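Local coordinates for uncharacterized protein (Bacteroides ovatus CL02T12C04, PDB 6PTM), which probably cuts sulfated carrageenan chains from their ends by hydrolysis, being an exo-carrageenase of glycoside hydrolase family 42, at residues T699-M704 / G727-T732; I720-N725 / V765-V770; I224-L229 / G287-N292; K390-I395 / V465-E470; N297-T302 / M350-Q355. One frame throughout, in Å; residues are numbered along the deposited sequence.

Contact 1 (T699-M704 / G727-T732)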
# COMPACT_ATOMS: atom_id res chain seq x y z
N THR A 699 -3.79 -16.46 23.20
CA THR A 699 -2.74 -17.48 23.48
C THR A 699 -2.38 -18.20 22.18
O THR A 699 -3.26 -18.44 21.34
CB THR A 699 -3.20 -18.44 24.59
OG1 THR A 699 -4.35 -19.10 24.05
CG2 THR A 699 -3.55 -17.76 25.89
N ASN A 700 -1.11 -18.55 22.01
CA ASN A 700 -0.62 -19.33 20.86
C ASN A 700 0.65 -20.04 21.33
O ASN A 700 1.12 -19.74 22.46
CB ASN A 700 -0.48 -18.38 19.64
CG ASN A 700 0.50 -17.26 19.91
OD1 ASN A 700 1.57 -17.54 20.45
ND2 ASN A 700 0.15 -16.01 19.64
N ASP A 701 1.23 -20.90 20.50
CA ASP A 701 2.45 -21.67 20.85
C ASP A 701 3.71 -20.80 20.69
O ASP A 701 4.78 -21.36 20.81
CB ASP A 701 2.54 -22.97 20.04
CG ASP A 701 2.63 -22.79 18.53
OD1 ASP A 701 2.82 -21.63 18.08
OD2 ASP A 701 2.51 -23.81 17.79
N ARG A 702 3.57 -19.50 20.44
CA ARG A 702 4.74 -18.59 20.27
C ARG A 702 4.92 -17.69 21.50
O ARG A 702 4.13 -17.80 22.45
CB ARG A 702 4.63 -17.80 18.97
CG ARG A 702 4.36 -18.67 17.75
CD ARG A 702 3.92 -17.99 16.47
NE ARG A 702 3.30 -16.70 16.67
CZ ARG A 702 2.01 -16.43 16.59
NH1 ARG A 702 1.14 -17.39 16.33
NH2 ARG A 702 1.60 -15.20 16.78
N ASN A 703 5.93 -16.83 21.48
CA ASN A 703 6.22 -15.91 22.61
C ASN A 703 5.42 -14.61 22.39
O ASN A 703 5.55 -13.75 23.24
N MET A 704 4.65 -14.46 21.28
CA MET A 704 4.15 -13.13 20.84
C MET A 704 2.74 -13.17 20.23
O MET A 704 2.34 -14.10 19.52
CB MET A 704 5.08 -12.52 19.79
CG MET A 704 6.49 -12.18 20.27
SD MET A 704 7.48 -11.78 18.80
CE MET A 704 7.24 -10.00 18.72
N GLY A 727 -0.35 -13.87 12.74
CA GLY A 727 0.60 -14.85 13.29
C GLY A 727 0.73 -16.11 12.43
O GLY A 727 -0.21 -16.48 11.70
N LYS A 728 1.83 -16.83 12.59
CA LYS A 728 2.13 -17.98 11.71
C LYS A 728 1.56 -19.27 12.28
O LYS A 728 1.79 -20.32 11.68
CB LYS A 728 3.64 -18.17 11.59
CG LYS A 728 4.26 -18.56 12.92
CD LYS A 728 5.75 -18.36 12.95
CE LYS A 728 6.51 -19.54 12.41
NZ LYS A 728 7.74 -19.70 13.22
N SER A 729 0.89 -19.25 13.43
CA SER A 729 0.26 -20.49 13.96
C SER A 729 -1.10 -20.12 14.55
O SER A 729 -1.37 -18.94 14.68
CB SER A 729 1.16 -21.23 14.95
OG SER A 729 1.37 -20.46 16.13
N ASP A 730 -1.92 -21.13 14.86
CA ASP A 730 -3.25 -20.96 15.48
C ASP A 730 -3.13 -20.12 16.75
O ASP A 730 -2.20 -20.30 17.58
CB ASP A 730 -3.91 -22.32 15.77
CG ASP A 730 -4.24 -23.13 14.54
OD1 ASP A 730 -4.02 -22.66 13.40
OD2 ASP A 730 -4.70 -24.23 14.71
N ALA A 731 -4.09 -19.22 16.91
CA ALA A 731 -4.24 -18.39 18.10
C ALA A 731 -5.64 -18.65 18.66
O ALA A 731 -6.58 -18.80 17.87
CB ALA A 731 -4.02 -16.94 17.71
N THR A 732 -5.76 -18.70 19.97
CA THR A 732 -7.05 -18.68 20.69
C THR A 732 -7.28 -17.28 21.24
O THR A 732 -6.43 -16.80 22.00
CB THR A 732 -7.06 -19.70 21.83
OG1 THR A 732 -6.98 -20.97 21.20
CG2 THR A 732 -8.30 -19.56 22.69
O HOH W 1 -0.28 -21.70 18.29
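T699 of the outer strand pairs with T732 of the central strand of a three-stranded antiparallel sheet, and beyond them the two chains separate into loops held by an Asx turn and a chain of polar side chains. The threonine peptides exchange two bonds, T699 N to T732 O and T732 N to T699 O, each 2.9 Å long. Threonine suits the pair, its branched CB favouring the extended backbone and its hydroxyl tolerating exposure. Past the pair N700 turns the chain: its OD1 accepts from R702 N at 2.8 Å, closing the Asx turn, while its ND2 donates to M704 O. The loops are stitched together by S729, whose OG gives its proton to D701 OD1 at 2.7 Å, reaching the carboxylate from above its plane. The same OG accepts from R702 NH1 at 3.1 Å, lying in the guanidinium plane. To reach this spot R702 bends at its third torsion (chi3 -24°). One face of its guanidinium lies against G727 and the backbone N of K728, the other against the amide of N700, while NE is bonded to N442. An alanine in its place is likely to leave S729 OG and N442 OD1 without these donors and the N700 amide without its flat cover. G727 fits because a side chain there would run into the arginine. K728 crosses the stem of R702 obliquely, CG meeting CD at 3.6 Å, its NZ bonded to K441 O. A water also joins the loops, accepting from D701 N at 2.8 Å and donating to D730 O.

Contact 2 (I720-N725 / V765-V770)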
# COMPACT_ATOMS: atom_id res chain seq x y z
N ILE A 720 -18.81 -4.08 17.19
CA ILE A 720 -18.30 -4.85 16.02
C ILE A 720 -16.82 -5.08 16.27
O ILE A 720 -16.10 -4.11 16.50
CB ILE A 720 -18.57 -4.18 14.66
CG1 ILE A 720 -20.03 -3.73 14.51
CG2 ILE A 720 -18.13 -5.10 13.55
CD1 ILE A 720 -21.06 -4.83 14.65
N VAL A 721 -16.43 -6.34 16.34
CA VAL A 721 -15.02 -6.71 16.65
C VAL A 721 -14.38 -7.25 15.38
O VAL A 721 -14.97 -8.15 14.77
CB VAL A 721 -14.94 -7.75 17.77
CG1 VAL A 721 -13.50 -8.16 18.05
CG2 VAL A 721 -15.63 -7.24 19.03
N ASN A 722 -13.24 -6.70 14.98
CA ASN A 722 -12.49 -7.14 13.79
C ASN A 722 -11.22 -7.82 14.29
O ASN A 722 -10.50 -7.21 15.10
CB ASN A 722 -12.17 -5.95 12.90
CG ASN A 722 -11.36 -6.37 11.69
OD1 ASN A 722 -11.90 -6.97 10.78
ND2 ASN A 722 -10.05 -6.17 11.75
N ILE A 723 -10.94 -9.05 13.85
CA ILE A 723 -9.70 -9.77 14.26
C ILE A 723 -9.10 -10.37 13.01
O ILE A 723 -9.86 -11.04 12.27
CB ILE A 723 -9.95 -10.86 15.31
CG1 ILE A 723 -10.85 -10.40 16.44
CG2 ILE A 723 -8.61 -11.36 15.81
CD1 ILE A 723 -11.21 -11.54 17.40
N VAL A 724 -7.81 -10.13 12.78
CA VAL A 724 -7.05 -10.86 11.73
C VAL A 724 -5.84 -11.51 12.41
O VAL A 724 -5.08 -10.81 13.05
CB VAL A 724 -6.61 -9.92 10.60
CG1 VAL A 724 -5.95 -10.69 9.48
CG2 VAL A 724 -7.76 -9.08 10.11
N ASN A 725 -5.68 -12.81 12.22
CA ASN A 725 -4.48 -13.53 12.72
C ASN A 725 -3.36 -13.35 11.70
O ASN A 725 -3.38 -14.02 10.65
CB ASN A 725 -4.78 -14.98 13.03
CG ASN A 725 -3.61 -15.67 13.70
OD1 ASN A 725 -2.65 -15.01 14.11
ND2 ASN A 725 -3.69 -16.98 13.84
N VAL A 765 -9.91 -14.28 9.43
CA VAL A 765 -10.59 -12.99 9.68
C VAL A 765 -11.82 -13.32 10.49
O VAL A 765 -12.62 -14.16 10.03
CB VAL A 765 -10.97 -12.29 8.37
CG1 VAL A 765 -11.75 -11.02 8.63
CG2 VAL A 765 -9.75 -12.01 7.55
N GLN A 766 -12.00 -12.66 11.62
CA GLN A 766 -13.27 -12.71 12.35
C GLN A 766 -13.91 -11.33 12.34
O GLN A 766 -13.20 -10.32 12.54
CB GLN A 766 -13.05 -13.21 13.77
CG GLN A 766 -12.72 -14.69 13.82
CD GLN A 766 -13.91 -15.58 13.54
OE1 GLN A 766 -15.04 -15.24 13.82
NE2 GLN A 766 -13.62 -16.77 13.06
N LEU A 767 -15.21 -11.27 12.04
CA LEU A 767 -15.98 -10.01 12.18
C LEU A 767 -17.25 -10.36 12.95
O LEU A 767 -18.10 -11.06 12.43
CB LEU A 767 -16.28 -9.40 10.81
CG LEU A 767 -16.91 -8.01 10.84
CD1 LEU A 767 -15.92 -6.95 11.26
CD2 LEU A 767 -17.49 -7.69 9.47
N LEU A 768 -17.30 -9.89 14.18
CA LEU A 768 -18.24 -10.33 15.21
C LEU A 768 -19.04 -9.14 15.72
O LEU A 768 -18.49 -8.02 15.90
CB LEU A 768 -17.44 -10.93 16.36
CG LEU A 768 -16.50 -12.07 16.02
CD1 LEU A 768 -15.62 -12.39 17.23
CD2 LEU A 768 -17.28 -13.31 15.59
N GLU A 769 -20.32 -9.41 15.94
CA GLU A 769 -21.22 -8.54 16.69
C GLU A 769 -21.29 -9.07 18.13
O GLU A 769 -21.73 -10.22 18.32
CB GLU A 769 -22.57 -8.44 15.98
CG GLU A 769 -23.48 -7.48 16.71
CD GLU A 769 -24.80 -7.25 16.01
OE1 GLU A 769 -25.79 -7.33 16.68
OE2 GLU A 769 -24.81 -6.99 14.81
N VAL A 770 -20.87 -8.25 19.08
CA VAL A 770 -20.80 -8.56 20.53
C VAL A 770 -21.82 -7.66 21.24
O VAL A 770 -21.73 -6.42 21.08
CB VAL A 770 -19.35 -8.40 21.05
CG1 VAL A 770 -19.23 -8.71 22.53
CG2 VAL A 770 -18.40 -9.30 20.26
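I720-N725 and V765-V770 are neighbouring strands of a four-stranded antiparallel sheet, one layer of a β-sandwich in the C-terminal part of the chain. Their axes come within 4.6 Å and run 161° apart. V721 with L768 and I723 with Q766 are the hydrogen-bonded pairs, and each exchanges two backbone bonds; V721 N to L768 O is the shortest at 2.7 Å. Between them N722 and L767 form a non-hydrogen-bonded pair, where CA-H groups approach carbonyls, as L767 CA does V721 O at 3.3 Å.

The side chains alternate between two surroundings. V721, I723 and L768, with the stem of Q766, face the inside of the sandwich, toward I694, I696, I758 and L760 of the facing three-stranded sheet, and the β-branched valine and isoleucine both favour the extended backbone and fill that interior. I720, N722, V724, V765, L767 and E769 lie on the other face, where helix 486-498 covers N722, V724, V765 and L767. W494 is central to this cover: its NE1 donates to N722 OD1, which gives the one amide on a largely apolar surface a partner. With CG anti to the backbone N (chi1 -173°), L767 leans along the sheet, and its CD1 meets I720 CG2 at 3.7 Å as the two chains cross. I720 also rests its CD1 on the aliphatic stem of the partly exposed E769, 4.1 Å from CB. Near the far end of the ladder V721 and V770 touch diagonally, CG2 to CG2, at 3.7 Å.

Contact 3 (I224-L229 / G287-N292)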
# COMPACT_ATOMS: atom_id res chain seq x y z
N ILE A 224 -14.49 4.13 -14.21
CA ILE A 224 -13.53 4.85 -13.35
C ILE A 224 -12.16 4.28 -13.68
O ILE A 224 -12.04 3.06 -13.90
CB ILE A 224 -13.87 4.80 -11.86
CG1 ILE A 224 -13.07 5.86 -11.12
CG2 ILE A 224 -13.69 3.39 -11.31
CD1 ILE A 224 -13.52 6.15 -9.69
N GLY A 225 -11.18 5.15 -13.83
CA GLY A 225 -9.87 4.77 -14.37
C GLY A 225 -8.79 5.73 -13.92
O GLY A 225 -9.08 6.75 -13.23
N PHE A 226 -7.57 5.41 -14.29
CA PHE A 226 -6.43 6.31 -14.02
C PHE A 226 -5.53 6.43 -15.26
O PHE A 226 -5.54 5.58 -16.19
CB PHE A 226 -5.70 5.85 -12.77
CG PHE A 226 -4.74 4.70 -12.95
CD1 PHE A 226 -5.21 3.40 -13.00
CD2 PHE A 226 -3.38 4.91 -12.99
CE1 PHE A 226 -4.34 2.33 -13.14
CE2 PHE A 226 -2.51 3.83 -13.08
CZ PHE A 226 -2.99 2.55 -13.14
N VAL A 227 -4.79 7.54 -15.29
CA VAL A 227 -3.80 7.85 -16.36
C VAL A 227 -2.41 7.46 -15.86
O VAL A 227 -2.03 7.85 -14.74
CB VAL A 227 -3.87 9.32 -16.77
CG1 VAL A 227 -2.89 9.64 -17.88
CG2 VAL A 227 -5.29 9.72 -17.16
N PHE A 228 -1.70 6.69 -16.65
CA PHE A 228 -0.36 6.15 -16.30
C PHE A 228 0.68 6.96 -17.06
O PHE A 228 0.71 6.86 -18.31
CB PHE A 228 -0.32 4.67 -16.68
CG PHE A 228 0.89 3.91 -16.21
CD1 PHE A 228 2.13 4.11 -16.77
CD2 PHE A 228 0.76 2.91 -15.26
CE1 PHE A 228 3.23 3.39 -16.33
CE2 PHE A 228 1.85 2.15 -14.86
CZ PHE A 228 3.08 2.39 -15.40
N LEU A 229 1.52 7.74 -16.36
CA LEU A 229 2.66 8.44 -17.00
C LEU A 229 3.89 7.55 -16.93
O LEU A 229 4.36 7.27 -15.80
CB LEU A 229 2.93 9.77 -16.30
CG LEU A 229 2.07 10.93 -16.77
CD1 LEU A 229 0.66 10.76 -16.25
CD2 LEU A 229 2.68 12.28 -16.31
N GLY A 287 -7.47 9.11 -10.94
CA GLY A 287 -6.37 10.07 -10.90
C GLY A 287 -5.31 9.80 -11.95
O GLY A 287 -5.51 8.95 -12.88
N TYR A 288 -4.25 10.60 -11.83
CA TYR A 288 -3.06 10.61 -12.70
C TYR A 288 -1.88 10.06 -11.89
O TYR A 288 -1.45 10.64 -10.86
CB TYR A 288 -2.78 12.03 -13.20
CG TYR A 288 -3.85 12.64 -14.06
CD1 TYR A 288 -5.01 13.16 -13.49
CD2 TYR A 288 -3.67 12.78 -15.43
CE1 TYR A 288 -5.99 13.75 -14.27
CE2 TYR A 288 -4.65 13.38 -16.22
CZ TYR A 288 -5.80 13.86 -15.64
OH TYR A 288 -6.77 14.48 -16.37
N MET A 289 -1.36 8.93 -12.36
CA MET A 289 -0.27 8.19 -11.69
C MET A 289 1.06 8.71 -12.24
O MET A 289 1.33 8.48 -13.43
CB MET A 289 -0.47 6.70 -11.97
CG MET A 289 0.14 5.79 -10.94
SD MET A 289 1.90 5.68 -11.09
CE MET A 289 2.15 5.10 -12.77
N LEU A 290 1.82 9.45 -11.44
CA LEU A 290 2.88 10.33 -11.99
C LEU A 290 4.16 9.54 -12.27
O LEU A 290 4.92 10.01 -13.12
CB LEU A 290 3.17 11.51 -11.06
CG LEU A 290 2.00 12.45 -10.79
CD1 LEU A 290 2.40 13.56 -9.83
CD2 LEU A 290 1.43 13.01 -12.08
N CYS A 291 4.38 8.39 -11.63
CA CYS A 291 5.53 7.52 -11.95
C CYS A 291 5.34 6.14 -11.29
O CYS A 291 4.91 6.08 -10.11
CB CYS A 291 6.84 8.13 -11.45
SG CYS A 291 8.32 7.32 -12.13
N ASN A 292 5.74 5.11 -12.02
CA ASN A 292 5.92 3.70 -11.59
C ASN A 292 7.20 3.54 -10.74
O ASN A 292 8.29 3.63 -11.32
CB ASN A 292 6.03 2.84 -12.86
CG ASN A 292 6.06 1.36 -12.57
OD1 ASN A 292 5.03 0.66 -12.64
ND2 ASN A 292 7.24 0.90 -12.26
O HOH W 2 6.22 5.49 -14.89
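V227 is bonded through both ends of its backbone to the strand beside it: its N donates to G287 O at 2.9 Å, and its O accepts from M289 N at 2.7 Å. The ladder continues with L229 N on M289 O, a nearly straight bond of 3.0 Å. Further on the strands diverge, and a water takes over, donating to L229 O and accepting from N292 N. G287 enters with a positive phi (93°), a backbone shape that is easy for a residue without CB. These are the third and fourth strands of the parallel (β/α) barrel, joined by a right-handed β-α-β crossover through helix 261-278, the usual connection in this fold. V227 and Y288 point together toward that helix, V227 CB lying 3.7 Å from Y288 CD2, and the phenol OH is bonded to D386. On the other face, inside the barrel, M289 serves two rings. Its CB meets the edge of F226 at CD2, 3.6 Å away. Bent at its second and third torsions, its chain brings M289 CE over the face of F228, 3.6 Å from the ring centroid, a CH-π contact, with SD farther off above the same face: a flexible thioether can fold into such a place. N292 OD1 approaches the edge of F228 at CZ, 3.8 Å away, and takes its hydrogen bond from K394 NZ.

Contact 4 (K390-I395 / V465-E470)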
# COMPACT_ATOMS: atom_id res chain seq x y z
N LYS A 390 -6.74 14.56 -9.79
CA LYS A 390 -6.18 13.98 -8.56
C LYS A 390 -4.92 13.22 -8.99
O LYS A 390 -4.99 12.49 -9.98
CB LYS A 390 -7.25 13.15 -7.86
CG LYS A 390 -8.53 13.87 -7.50
CD LYS A 390 -9.10 13.19 -6.26
CE LYS A 390 -10.59 13.27 -5.99
NZ LYS A 390 -11.35 14.12 -6.90
N THR A 391 -3.81 13.44 -8.29
CA THR A 391 -2.55 12.77 -8.61
C THR A 391 -2.19 11.81 -7.49
O THR A 391 -2.55 12.04 -6.32
CB THR A 391 -1.43 13.78 -8.91
OG1 THR A 391 -1.10 14.49 -7.71
CG2 THR A 391 -1.84 14.74 -10.01
N HIS A 392 -1.38 10.83 -7.88
CA HIS A 392 -0.70 9.91 -6.96
C HIS A 392 0.52 9.36 -7.66
O HIS A 392 0.70 9.55 -8.87
CB HIS A 392 -1.67 8.81 -6.49
CG HIS A 392 -2.40 8.14 -7.60
ND1 HIS A 392 -2.02 6.91 -8.11
CD2 HIS A 392 -3.51 8.51 -8.27
CE1 HIS A 392 -2.85 6.56 -9.06
NE2 HIS A 392 -3.81 7.53 -9.18
N ILE A 393 1.29 8.62 -6.88
CA ILE A 393 2.59 8.04 -7.30
C ILE A 393 2.61 6.57 -6.86
O ILE A 393 2.20 6.28 -5.70
CB ILE A 393 3.72 8.89 -6.68
CG1 ILE A 393 3.57 10.38 -7.03
CG2 ILE A 393 5.09 8.37 -7.06
CD1 ILE A 393 4.35 11.29 -6.07
N LYS A 394 3.09 5.68 -7.73
CA LYS A 394 3.20 4.24 -7.36
C LYS A 394 4.46 4.06 -6.50
O LYS A 394 5.49 3.54 -6.98
CB LYS A 394 3.17 3.35 -8.59
CG LYS A 394 3.24 1.86 -8.26
CD LYS A 394 3.47 0.99 -9.44
CE LYS A 394 2.32 1.05 -10.44
NZ LYS A 394 2.51 0.08 -11.55
N ILE A 395 4.38 4.54 -5.26
CA ILE A 395 5.53 4.54 -4.32
C ILE A 395 5.68 3.14 -3.74
O ILE A 395 4.68 2.57 -3.31
CB ILE A 395 5.32 5.57 -3.20
CG1 ILE A 395 5.30 7.00 -3.74
CG2 ILE A 395 6.37 5.37 -2.13
CD1 ILE A 395 4.71 7.97 -2.75
N VAL A 465 -8.73 8.67 -0.53
CA VAL A 465 -8.76 7.32 -1.13
C VAL A 465 -7.31 6.82 -1.20
O VAL A 465 -6.40 7.58 -1.52
CB VAL A 465 -9.47 7.41 -2.48
CG1 VAL A 465 -9.16 6.27 -3.44
CG2 VAL A 465 -10.96 7.53 -2.24
N MET A 466 -7.14 5.54 -0.95
CA MET A 466 -5.85 4.87 -1.15
C MET A 466 -5.96 3.88 -2.31
O MET A 466 -6.81 2.96 -2.29
CB MET A 466 -5.38 4.17 0.13
CG MET A 466 -4.01 3.53 -0.07
SD MET A 466 -3.59 2.39 1.29
CE MET A 466 -3.35 3.59 2.60
N PHE A 467 -5.06 4.02 -3.29
CA PHE A 467 -5.08 3.25 -4.55
C PHE A 467 -3.74 2.53 -4.71
O PHE A 467 -2.74 3.19 -4.95
CB PHE A 467 -5.36 4.18 -5.73
CG PHE A 467 -5.60 3.48 -7.04
CD1 PHE A 467 -5.82 2.11 -7.12
CD2 PHE A 467 -5.63 4.21 -8.22
CE1 PHE A 467 -6.05 1.50 -8.35
CE2 PHE A 467 -5.89 3.60 -9.43
CZ PHE A 467 -6.07 2.24 -9.50
N ASN A 468 -3.74 1.22 -4.46
CA ASN A 468 -2.59 0.33 -4.73
C ASN A 468 -2.64 -0.05 -6.21
O ASN A 468 -3.49 -0.85 -6.58
CB ASN A 468 -2.58 -0.88 -3.81
CG ASN A 468 -1.30 -1.67 -3.94
OD1 ASN A 468 -0.70 -1.71 -5.03
ND2 ASN A 468 -0.94 -2.37 -2.87
N THR A 469 -1.78 0.57 -7.02
CA THR A 469 -1.83 0.56 -8.51
C THR A 469 -1.05 -0.64 -9.05
O THR A 469 -1.10 -0.86 -10.26
CB THR A 469 -1.31 1.87 -9.09
OG1 THR A 469 -0.11 2.27 -8.42
CG2 THR A 469 -2.38 2.93 -8.98
N GLU A 470 -0.37 -1.37 -8.19
CA GLU A 470 0.25 -2.65 -8.59
C GLU A 470 0.34 -3.53 -7.36
O GLU A 470 1.43 -3.61 -6.77
CB GLU A 470 1.60 -2.39 -9.24
CG GLU A 470 2.18 -3.62 -9.91
CD GLU A 470 3.58 -3.41 -10.45
OE1 GLU A 470 3.83 -2.31 -11.01
OE2 GLU A 470 4.44 -4.29 -10.22
O HOH W 3 -0.52 4.79 -7.36
O HOH W 4 -0.09 0.63 -12.49
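H392 and T469 meet in the tight part of this contact, where H392 CE1 lies 3.7 Å from T469 CG2 and equally close to F467 CD2. The two rings are inclined, with planes 55° apart, while the T469 methyl sits over the centre of the F467 ring. H392 suits the place because CE1 can pack while NE2 is bonded to L286 O. The stem of K394 is packed too, its CG and CE each 3.4 Å from T469 OG1, and it turns at its third torsion (chi3 -64°) to put NZ 2.8 Å from E470 OE1, a salt bridge on the anti lone pair. A methionine at K394 would probably leave the E470 carboxylate without its positive mate and N292 OD1 without its donor. On the loose side the backbones stand apart, 8.3 Å between the CA atoms of H392 and F467, and waters bridge H392 ND1 to T469 OG1 and K394 NZ to T469 O. E470 is partly exposed, its OE2 held by H472. The contact joins the fifth and seventh strands of a (β/α)8 barrel, and E470 ends the seventh, the place of the nucleophile in clan GH-A, consistent with a role in the active site.

Contact 5 (N297-T302 / M350-Q355)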
# COMPACT_ATOMS: atom_id res chain seq x y z
N ASN A 297 18.20 6.35 -6.20
CA ASN A 297 19.22 5.81 -5.28
C ASN A 297 20.59 6.34 -5.72
O ASN A 297 20.85 6.40 -6.93
CB ASN A 297 19.26 4.28 -5.24
CG ASN A 297 17.96 3.66 -4.76
OD1 ASN A 297 17.19 4.30 -4.05
ND2 ASN A 297 17.76 2.37 -5.08
N CYS A 298 21.41 6.70 -4.75
CA CYS A 298 22.63 7.51 -4.97
C CYS A 298 23.75 7.04 -4.02
O CYS A 298 24.60 7.86 -3.69
CB CYS A 298 22.26 8.98 -4.81
SG CYS A 298 21.73 9.43 -3.14
N ILE A 299 23.72 5.79 -3.56
CA ILE A 299 24.85 5.18 -2.80
C ILE A 299 25.62 4.26 -3.76
O ILE A 299 25.04 3.34 -4.38
CB ILE A 299 24.38 4.49 -1.51
CG1 ILE A 299 23.77 5.52 -0.56
CG2 ILE A 299 25.54 3.72 -0.87
CD1 ILE A 299 23.11 4.93 0.66
N GLU A 300 26.90 4.54 -3.95
CA GLU A 300 27.63 3.80 -5.01
C GLU A 300 27.61 2.29 -4.69
O GLU A 300 27.69 1.95 -3.51
CB GLU A 300 29.04 4.32 -5.11
CG GLU A 300 29.73 3.79 -6.34
CD GLU A 300 30.95 4.60 -6.69
OE1 GLU A 300 31.38 4.47 -7.85
OE2 GLU A 300 31.43 5.38 -5.79
N LYS A 301 27.52 1.45 -5.73
CA LYS A 301 27.60 -0.05 -5.60
C LYS A 301 26.30 -0.61 -5.03
O LYS A 301 26.34 -1.74 -4.53
CB LYS A 301 28.68 -0.51 -4.61
CG LYS A 301 30.08 0.08 -4.78
CD LYS A 301 30.65 -0.14 -6.15
CE LYS A 301 32.02 0.49 -6.28
NZ LYS A 301 32.57 0.27 -7.64
N THR A 302 25.21 0.16 -4.97
CA THR A 302 23.92 -0.36 -4.48
C THR A 302 22.97 -0.43 -5.68
O THR A 302 23.18 0.30 -6.68
CB THR A 302 23.34 0.46 -3.32
OG1 THR A 302 22.99 1.73 -3.88
CG2 THR A 302 24.30 0.57 -2.15
N MET A 350 27.06 9.30 -3.18
CA MET A 350 27.50 9.14 -1.80
C MET A 350 28.12 7.74 -1.62
O MET A 350 27.82 6.80 -2.42
CB MET A 350 26.33 9.32 -0.82
CG MET A 350 25.78 10.74 -0.78
SD MET A 350 26.95 11.88 -0.07
CE MET A 350 27.62 12.56 -1.58
N GLN A 351 28.92 7.62 -0.57
CA GLN A 351 29.45 6.33 -0.08
C GLN A 351 28.67 5.96 1.19
O GLN A 351 28.39 6.86 2.01
CB GLN A 351 30.97 6.45 0.14
CG GLN A 351 31.76 6.87 -1.10
CD GLN A 351 31.65 5.91 -2.26
OE1 GLN A 351 31.67 4.69 -2.07
NE2 GLN A 351 31.54 6.43 -3.48
N ALA A 352 28.37 4.68 1.37
CA ALA A 352 27.70 4.18 2.59
C ALA A 352 28.49 4.59 3.83
O ALA A 352 27.87 4.94 4.80
CB ALA A 352 27.54 2.68 2.51
N SER A 353 29.82 4.58 3.79
CA SER A 353 30.72 4.98 4.92
C SER A 353 30.49 6.42 5.39
O SER A 353 30.91 6.74 6.51
CB SER A 353 32.17 4.85 4.54
OG SER A 353 32.45 5.69 3.42
N MET A 354 29.90 7.28 4.56
CA MET A 354 29.67 8.71 4.88
C MET A 354 28.37 8.87 5.68
O MET A 354 28.09 9.99 6.22
CB MET A 354 29.58 9.56 3.62
CG MET A 354 30.82 9.60 2.76
SD MET A 354 30.37 10.26 1.07
CE MET A 354 31.99 10.58 0.36
N GLN A 355 27.56 7.83 5.82
CA GLN A 355 26.29 8.02 6.56
C GLN A 355 26.63 8.57 7.95
O GLN A 355 27.54 8.04 8.59
CB GLN A 355 25.46 6.75 6.63
CG GLN A 355 24.17 6.95 7.37
CD GLN A 355 23.28 5.73 7.27
OE1 GLN A 355 23.75 4.60 7.35
NE2 GLN A 355 21.99 5.96 7.10
O HOH W 5 29.05 2.96 -0.75
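I299 and M350 form a single backbone bridge, M350 N giving to C298 O and E300 N to M350 O, both 2.9 Å long and nearly straight, and from it the first loop folds into a type II β-turn, I299 to T302. The turn closes with T302 N on I299 O at 3.2 Å, and the hydroxyl of T302 adds a second bond to the same carbonyl at 2.7 Å, a task for which threonine's short side chain is well placed. K301 takes the left-handed backbone such a turn needs at its third residue (phi 75°). Across the bridge the side chains of E300 and Q351 lie side by side. E300 is extended with CG anti to its N (chi1 -169°), and Q351 bends at its second torsion so that its amide comes back to the glutamate. Q351 NE2 then donates to E300 OE2, with OE2 in the plane of the amide and met nearly along its own C-O axis; the 2.5 Å separation is too short to be taken literally. I299 covers the apolar side with CG2 4.1 Å from A352 CB, while Y360 of helix 358-385 lies against it. A352 begins a short 3-10 turn, whose first residue is reached by a water, which accepts from A352 N at 2.8 Å and donates to E300 O.

From the N terminus, contact 3 closes first, through a crossover of the barrel. Contact 5 follows, tying the loop after strand 288-292 to that before helix 358-385, and contact 4 then joins 390-395 to 465-470; these three are in series. Contacts 3 and 4 lie about 8 Å apart between centres and meet directly, because strands 288-292 and 391-394 are neighbours, whereas contact 5 sits at the barrel's periphery, its centre about 31 Å from the centre of contact 3 and about 29 Å from that of contact 4. In the C-terminal β-sandwich contacts 1 and 2 cross: 720-725 falls between the segments of contact 1, 765-770 after both.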